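Local coordinates for secreted protein (PDB 5LXZ) that probably acts as a copper-radical oxidase of the galactose oxidase-like AA5 family and holds copper ions in this form, at residues 225-230 with 236-241; 252-255 with 259-262; 277-280 with 285-288. The protein carries 1 engineered substitution. All blocks are in the same frame, centred on the assembly; numbering follows the deposited sequence.

Contact 1 (225-230 with 236-241)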
loop_
_atom_site.group_PDB
_atom_site.type_symbol
_atom_site.label_atom_id
_atom_site.label_comp_id
_atom_site.label_asym_id
_atom_site.label_seq_id
_atom_site.Cartn_x
_atom_site.Cartn_y
_atom_site.Cartn_z
ATOM N N ASP A 225 1.037 17.553 3.739
ATOM C CA ASP A 225 -0.355 17.716 4.115
ATOM C C ASP A 225 -0.939 16.513 4.822
ATOM O O ASP A 225 -0.661 15.369 4.426
ATOM C CB ASP A 225 -1.235 17.971 2.891
ATOM C CG ASP A 225 -0.824 19.193 2.082
ATOM O OD1 ASP A 225 0.368 19.573 2.039
ATOM O OD2 ASP A 225 -1.731 19.761 1.421
ATOM N N ALA A 226 -1.789 16.753 5.799
ATOM C CA ALA A 226 -2.533 15.711 6.469
ATOM C C ALA A 226 -3.954 16.104 6.759
ATOM O O ALA A 226 -4.243 17.285 7.102
ATOM C CB ALA A 226 -1.845 15.310 7.741
ATOM N N PHE A 227 -4.855 15.129 6.690
ATOM C CA PHE A 227 -6.267 15.377 6.926
ATOM C C PHE A 227 -6.849 14.196 7.688
ATOM O O PHE A 227 -6.309 13.100 7.642
ATOM C CB PHE A 227 -7.026 15.453 5.588
ATOM C CG PHE A 227 -6.531 16.512 4.662
ATOM C CD1 PHE A 227 -5.450 16.287 3.830
ATOM C CD2 PHE A 227 -7.084 17.790 4.718
ATOM C CE1 PHE A 227 -4.963 17.289 3.002
ATOM C CE2 PHE A 227 -6.567 18.798 3.909
ATOM C CZ PHE A 227 -5.539 18.544 3.054
ATOM N N GLU A 228 -7.958 14.412 8.365
ATOM C CA GLU A 228 -8.806 13.328 8.786
ATOM C C GLU A 228 -10.035 13.334 7.898
ATOM O O GLU A 228 -10.701 14.352 7.799
ATOM C CB GLU A 228 -9.178 13.434 10.235
ATOM C CG GLU A 228 -8.020 13.221 11.200
ATOM C CD GLU A 228 -8.450 13.230 12.660
ATOM O OE1 GLU A 228 -9.680 13.103 12.938
ATOM O OE2 GLU A 228 -7.588 13.337 13.557
ATOM N N PHE A 229 -10.355 12.233 7.232
ATOM C CA PHE A 229 -11.599 12.176 6.487
ATOM C C PHE A 229 -12.671 11.735 7.469
ATOM O O PHE A 229 -12.569 10.656 8.065
ATOM C CB PHE A 229 -11.556 11.193 5.316
ATOM C CG PHE A 229 -12.800 11.243 4.502
ATOM C CD1 PHE A 229 -12.956 12.283 3.565
ATOM C CD2 PHE A 229 -13.881 10.376 4.727
ATOM C CE1 PHE A 229 -14.114 12.393 2.816
ATOM C CE2 PHE A 229 -15.052 10.527 3.969
ATOM C CZ PHE A 229 -15.150 11.516 3.019
ATOM N N ASP A 230 -13.700 12.561 7.629
ATOM C CA ASP A 230 -14.799 12.289 8.534
ATOM C C ASP A 230 -15.922 11.628 7.723
ATOM O O ASP A 230 -16.509 12.272 6.841
ATOM C CB ASP A 230 -15.234 13.627 9.158
ATOM C CG ASP A 230 -16.416 13.502 10.086
ATOM O OD1 ASP A 230 -17.225 12.588 9.945
ATOM O OD2 ASP A 230 -16.525 14.394 10.962
ATOM N N TYR A 236 -12.948 16.058 4.086
ATOM C CA TYR A 236 -11.590 16.067 4.591
ATOM C C TYR A 236 -11.436 17.226 5.570
ATOM O O TYR A 236 -11.801 18.371 5.232
ATOM C CB TYR A 236 -10.594 16.258 3.464
ATOM C CG TYR A 236 -10.530 15.119 2.491
ATOM C CD1 TYR A 236 -9.729 14.006 2.740
ATOM C CD2 TYR A 236 -11.186 15.186 1.271
ATOM C CE1 TYR A 236 -9.641 12.992 1.820
ATOM C CE2 TYR A 236 -11.064 14.193 0.324
ATOM C CZ TYR A 236 -10.280 13.089 0.616
ATOM O OH TYR A 236 -10.151 12.041 -0.297
ATOM N N ILE A 237 -10.925 16.940 6.750
ATOM C CA ILE A 237 -10.690 17.974 7.773
ATOM C C ILE A 237 -9.180 18.157 7.935
ATOM O O ILE A 237 -8.461 17.202 8.277
ATOM C CB ILE A 237 -11.320 17.581 9.101
ATOM C CG1 ILE A 237 -12.821 17.294 8.930
ATOM C CG2 ILE A 237 -11.048 18.706 10.127
ATOM C CD1 ILE A 237 -13.518 16.888 10.189
ATOM N N LYS A 238 -8.673 19.356 7.702
ATOM C CA LYS A 238 -7.262 19.607 7.793
ATOM C C LYS A 238 -6.795 19.451 9.244
ATOM O O LYS A 238 -7.462 19.930 10.174
ATOM C CB LYS A 238 -6.951 21.038 7.329
ATOM C CG LYS A 238 -5.471 21.362 7.275
ATOM C CD LYS A 238 -5.229 22.640 6.467
ATOM C CE LYS A 238 -3.782 22.810 6.059
ATOM N NZ LYS A 238 -2.886 23.056 7.218
ATOM N N VAL A 239 -5.698 18.728 9.435
ATOM C CA VAL A 239 -5.012 18.631 10.704
ATOM C C VAL A 239 -3.594 19.109 10.536
ATOM O O VAL A 239 -3.204 19.540 9.462
ATOM C CB VAL A 239 -5.113 17.181 11.288
ATOM C CG1 VAL A 239 -6.580 16.833 11.550
ATOM C CG2 VAL A 239 -4.372 16.130 10.446
ATOM N N ASP A 240 -2.766 18.991 11.573
ATOM C CA ASP A 240 -1.388 19.482 11.401
ATOM C C ASP A 240 -0.690 18.729 10.276
ATOM O O ASP A 240 -0.848 17.491 10.187
ATOM C CB ASP A 240 -0.543 19.291 12.654
ATOM C CG ASP A 240 -0.843 20.279 13.741
ATOM O OD1 ASP A 240 -1.860 21.028 13.667
ATOM O OD2 ASP A 240 -0.076 20.203 14.728
ATOM N N PRO A 241 0.094 19.441 9.457
ATOM C CA PRO A 241 0.924 18.731 8.494
ATOM C C PRO A 241 2.041 17.947 9.192
ATOM O O PRO A 241 2.454 18.273 10.299
ATOM C CB PRO A 241 1.527 19.860 7.679
ATOM C CG PRO A 241 1.635 21.023 8.634
ATOM C CD PRO A 241 0.366 20.908 9.418
HETATM O O HOH W 1 -2.134 19.530 6.879
#
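With Phe229 CG set anti to its own N (chi1 -175°) and Tyr236 CG lying beside its N (chi1 -66°), the two rings of this cross-strand pair swing together and meet as a T-shaped stack. Phe229 leads with its edge: CD1 stands 3.7 Å above the ring plane of Tyr236, over the ring centre, and the planes are turned 73° apart. On the same side of the hairpin, the Phe227 ring lies against the backbone of the second strand, with CD2 3.6 Å from Lys238 CA and 4.0 Å from Tyr236 CB.

Between the non-hydrogen-bonded pairs Phe229-Tyr236 and Phe227-Lys238 sits the hydrogen-bonded pair Glu228 and Ile237. Glu228 N donates to Ile237 O at 2.8 Å, and Ile237 N returns a bond of 2.8 Å to Glu228 O. Their side chains leave by the other face, where the side chains of Glu228 and Val239 cross at about a right angle, with Glu228 CG 3.9 Å from Val239 CG1. Toward the beginning of the first strand, Val239 N donates to Ala226 O (3.1 Å). A water continues the pairing there, accepting from Ala226 N and donating to Val239 O, while Ala226 CB packs 3.8 Å from Val239 CG2. The carboxylate of Glu228 is buried but well satisfied, by Tyr279 OH and Asn90 ND2.

This is the outer hairpin of a propeller blade, 226-230 with 235-238. Strand 226-230 pairs on its other side with strand 91-102, whose Leu91 and Ile93 meet the aromatic side chains. Strand 39-44 of the neighbouring sheet packs against the same aromatic face through Leu40 and Val42, and Tyr236 OH bonds to Thr59 on strand 58-62.

Contact 2 (252-255 with 259-262). With EDO (1,2-ethanediol), chain N.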
loop_
_atom_site.group_PDB
_atom_site.type_symbol
_atom_site.label_atom_id
_atom_site.label_comp_id
_atom_site.label_asym_id
_atom_site.label_seq_id
_atom_site.Cartn_x
_atom_site.Cartn_y
_atom_site.Cartn_z
ATOM N N THR A 252 0.624 3.523 10.090
ATOM C CA THR A 252 0.221 2.294 10.774
ATOM C C THR A 252 0.003 2.556 12.260
ATOM O O THR A 252 0.726 3.321 12.874
ATOM C CB THR A 252 1.255 1.169 10.487
ATOM O OG1 THR A 252 0.683 -0.099 10.817
ATOM C CG2 THR A 252 2.546 1.360 11.170
ATOM N N THR A 253 -1.023 1.941 12.816
ATOM C CA THR A 253 -1.367 2.170 14.235
ATOM C C THR A 253 -0.460 1.429 15.182
ATOM O O THR A 253 -0.177 0.238 14.975
ATOM C CB THR A 253 -2.778 1.667 14.452
ATOM O OG1 THR A 253 -3.655 2.369 13.547
ATOM C CG2 THR A 253 -3.218 1.860 15.892
ATOM N N LEU A 254 -0.003 2.129 16.202
ATOM C CA LEU A 254 0.829 1.543 17.247
ATOM C C LEU A 254 -0.034 1.049 18.430
ATOM O O LEU A 254 -1.240 1.240 18.477
ATOM C CB LEU A 254 1.857 2.575 17.715
ATOM C CG LEU A 254 2.826 3.076 16.640
ATOM C CD1 LEU A 254 3.738 4.149 17.238
ATOM C CD2 LEU A 254 3.683 1.951 16.084
ATOM N N GLY A 255 0.610 0.399 19.384
ATOM C CA GLY A 255 -0.133 -0.149 20.516
ATOM C C GLY A 255 -0.796 0.904 21.384
ATOM O O GLY A 255 -1.828 0.598 21.997
ATOM N N ILE A 259 -0.446 6.989 15.527
ATOM C CA ILE A 259 -0.184 6.559 14.144
ATOM C C ILE A 259 1.222 6.895 13.710
ATOM O O ILE A 259 1.636 8.049 13.745
ATOM C CB ILE A 259 -1.161 7.188 13.160
ATOM C CG1 ILE A 259 -2.615 7.068 13.630
ATOM C CG2 ILE A 259 -0.938 6.628 11.755
ATOM C CD1 ILE A 259 -3.097 5.658 13.855
ATOM N N LEU A 260 1.976 5.858 13.372
ATOM C CA LEU A 260 3.327 5.996 12.904
ATOM C C LEU A 260 3.331 6.243 11.392
ATOM O O LEU A 260 2.741 5.464 10.644
ATOM C CB LEU A 260 4.112 4.758 13.279
ATOM C CG LEU A 260 5.592 4.727 12.881
ATOM C CD1 LEU A 260 6.425 5.670 13.693
ATOM C CD2 LEU A 260 6.092 3.319 13.065
ATOM N N SER A 261 4.075 7.240 10.963
ATOM C CA SER A 261 4.296 7.522 9.535
ATOM C C SER A 261 5.755 7.243 9.194
ATOM O O SER A 261 6.657 7.754 9.863
ATOM C CB SER A 261 3.930 8.926 9.235
ATOM O OG SER A 261 4.160 9.158 7.871
ATOM N N VAL A 262 5.944 6.377 8.197
ATOM C CA VAL A 262 7.236 5.856 7.805
ATOM C C VAL A 262 7.470 6.044 6.331
ATOM O O VAL A 262 6.615 5.722 5.488
ATOM C CB VAL A 262 7.337 4.363 8.150
ATOM C CG1 VAL A 262 8.679 3.769 7.826
ATOM C CG2 VAL A 262 7.070 4.192 9.639
HETATM C C1 EDO N . 4.167 0.188 20.762
HETATM O O1 EDO N . 3.370 -0.257 19.644
HETATM C C2 EDO N . 4.043 1.682 21.033
HETATM O O2 EDO N . 2.692 2.049 21.238
#
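The inner hairpin of a Kelch blade joins Thr252-Gly255 to Ile259-Val262. Thr252 and Leu260 form its hydrogen-bonded antiparallel pair: Thr252 N donates to Leu260 O and Leu260 N to Thr252 O, each at 2.9 Å. On one face Ile259 folds its chain back (chi1 -48°, chi2 -59°), which carries CD1 to 3.4 Å from Thr253 OG1. On the opposite face Leu254, just past the strand end, lays its branched end beside Leu260; CG is 4.0 Å from Leu260 CB, and the two CD2 methyls of Leu254 and Leu260 come to 4.1 Å. Cut back to an alanine here, the Leu254 side chain would lose its branched end, and a gap is likely to open beside Leu260 CB. Beyond it, Gly255 N holds O1 of an ethanediol at 2.8 Å, probably a guest from the crystallisation liquor.

The blade is flanked by two others. Thr253 and Ile259 rest on Thr84 of strand 81-85, while Thr252 OG1 bonds to Leu301 O of strand 301-303 and Leu260 packs on Trp330 of strand 328-330. Within its own sheet, strand 259-262 pairs next with strand 277-280.

Contact 3 (277-280 with 285-288)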
loop_
_atom_site.group_PDB
_atom_site.type_symbol
_atom_site.label_atom_id
_atom_site.label_comp_id
_atom_site.label_asym_id
_atom_site.label_seq_id
_atom_site.Cartn_x
_atom_site.Cartn_y
_atom_site.Cartn_z
ATOM N N GLU A 277 7.649 9.697 12.129
ATOM C CA GLU A 277 6.893 10.561 12.993
ATOM C C GLU A 277 5.621 9.923 13.431
ATOM O O GLU A 277 5.149 8.962 12.833
ATOM C CB GLU A 277 6.636 11.939 12.402
ATOM C CG GLU A 277 6.022 12.041 11.076
ATOM C CD GLU A 277 6.317 13.474 10.508
ATOM O OE1 GLU A 277 5.945 14.504 11.178
ATOM O OE2 GLU A 277 6.966 13.616 9.432
ATOM N N VAL A 278 5.075 10.421 14.524
ATOM C CA VAL A 278 3.903 9.854 15.128
ATOM C C VAL A 278 2.842 10.909 15.245
ATOM O O VAL A 278 3.114 11.976 15.799
ATOM C CB VAL A 278 4.229 9.229 16.492
ATOM C CG1 VAL A 278 2.985 8.751 17.165
ATOM C CG2 VAL A 278 5.251 8.103 16.346
ATOM N N TYR A 279 1.634 10.583 14.812
ATOM C CA TYR A 279 0.455 11.420 14.966
ATOM C C TYR A 279 -0.274 10.989 16.209
ATOM O O TYR A 279 -0.620 9.824 16.348
ATOM C CB TYR A 279 -0.479 11.213 13.783
ATOM C CG TYR A 279 -1.720 12.073 13.768
ATOM C CD1 TYR A 279 -1.632 13.421 13.450
ATOM C CD2 TYR A 279 -2.967 11.550 14.053
ATOM C CE1 TYR A 279 -2.756 14.185 13.363
ATOM C CE2 TYR A 279 -4.112 12.320 13.953
ATOM C CZ TYR A 279 -3.991 13.628 13.600
ATOM O OH TYR A 279 -5.150 14.353 13.495
ATOM N N ASP A 280 -0.533 11.937 17.112
ATOM C CA ASP A 280 -1.357 11.657 18.262
ATOM C C ASP A 280 -2.756 12.140 17.965
ATOM O O ASP A 280 -2.995 13.347 17.856
ATOM C CB ASP A 280 -0.775 12.436 19.448
ATOM C CG ASP A 280 -1.506 12.149 20.727
ATOM O OD1 ASP A 280 -2.569 11.526 20.687
ATOM O OD2 ASP A 280 -0.938 12.566 21.776
ATOM N N ALA A 285 -1.584 16.358 16.253
ATOM C CA ALA A 285 -0.243 16.821 15.988
ATOM C C ALA A 285 0.746 15.707 15.813
ATOM O O ALA A 285 0.489 14.578 16.256
ATOM C CB ALA A 285 0.219 17.747 17.118
ATOM N N TRP A 286 1.843 16.021 15.137
ATOM C CA TRP A 286 2.917 15.072 14.812
ATOM C C TRP A 286 4.205 15.342 15.608
ATOM O O TRP A 286 4.566 16.493 15.828
ATOM C CB TRP A 286 3.274 15.155 13.352
ATOM C CG TRP A 286 2.175 14.847 12.405
ATOM C CD1 TRP A 286 1.244 15.742 11.882
ATOM C CD2 TRP A 286 1.892 13.585 11.805
ATOM N NE1 TRP A 286 0.405 15.078 11.008
ATOM C CE2 TRP A 286 0.776 13.763 10.951
ATOM C CE3 TRP A 286 2.463 12.304 11.914
ATOM C CZ2 TRP A 286 0.223 12.711 10.231
ATOM C CZ3 TRP A 286 1.947 11.286 11.162
ATOM C CH2 TRP A 286 0.858 11.495 10.328
ATOM N N THR A 287 4.899 14.278 15.988
ATOM C CA THR A 287 6.143 14.342 16.746
ATOM C C THR A 287 7.127 13.372 16.098
ATOM O O THR A 287 6.754 12.214 15.902
ATOM C CB THR A 287 5.916 13.923 18.214
ATOM O OG1 THR A 287 4.785 14.617 18.759
ATOM C CG2 THR A 287 7.170 14.181 19.068
ATOM N N TYR A 288 8.343 13.783 15.856
ATOM C CA TYR A 288 9.367 12.859 15.398
ATOM C C TYR A 288 9.652 11.775 16.413
ATOM O O TYR A 288 9.627 12.020 17.625
ATOM C CB TYR A 288 10.678 13.539 15.111
ATOM C CG TYR A 288 10.791 14.305 13.855
ATOM C CD1 TYR A 288 10.912 13.669 12.640
ATOM C CD2 TYR A 288 10.834 15.678 13.862
ATOM C CE1 TYR A 288 11.028 14.371 11.471
ATOM C CE2 TYR A 288 11.031 16.404 12.687
ATOM C CZ TYR A 288 11.141 15.750 11.493
ATOM O OH TYR A 288 11.285 16.461 10.335
#
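Tyr279 and Trp286 make the dense side of this hairpin. Tyr279 CB sits squarely over the six-membered ring of Trp286, 3.5 Å from its centroid, in a CH-pi contact. From there the Tyr279 ring runs along the same face toward the NE1 side, with CD1 3.5 Å from Trp286 CE2; its plane is 52° from that of the indole, an oblique meeting rather than a stack. Glu277 approaches from the other side of the indole plane, obliquely. Its CG, placed between its own N and carbonyl carbon (chi1 53°), reaches 3.7 Å from Trp286 CE3, and OE1 comes to 3.5 Å from Trp286 CB, with the carboxylate plane nearly perpendicular to the ring. That buried carboxylate is firmly held: OE2 makes a salt bridge to Arg246 and accepts from Glu244 N, and OE1 takes the N-H of His243. Trp286 NE1 is likewise anchored, by Asp240 O, so the indole is pinned at its polar edge as well as over one face.

The opposite face, carrying Val278, Asp280, Ala285 and Thr287, is much looser. Here the backbone does the work. Val278 N donates to Thr287 O at 2.8 Å and Thr287 N to Val278 O at 2.9 Å, while Asp280 N donates to Ala285 O at 3.0 Å. Thr287 is exposed to solvent.

Strands 277-280 and 285-288 are the outer half of the blade built from strands 250-253 to 285-288, with 285-288 at the margin of the sheet. Strand 259-262 pairs with 277-280 on its inner side, its Ser261 touching Trp286. Strand 91-102 of the adjacent blade packs against the aromatic face through Leu92 and Ala94.

How the contacts relate
The three hairpins come in series along the chain and belong to two adjacent blades, consistent with the seven-bladed propeller of galactose oxidase relatives. Contact 1 closes the outer part of one blade; contacts 2 and 3 are the inner and outer halves of the next, their centres about 9 Å apart and joined by strand 259-262 pairing with 277-280. Contacts 1 and 3, about 13 Å apart between centres, meet across the blade interface through Glu228 with Tyr279 and Asp240 with Trp286. Contacts 1 and 2 do not touch, their nearest atoms about 8 Å apart. The chain between them carries the copper ligand Tyr248, just ahead of strand 250-253.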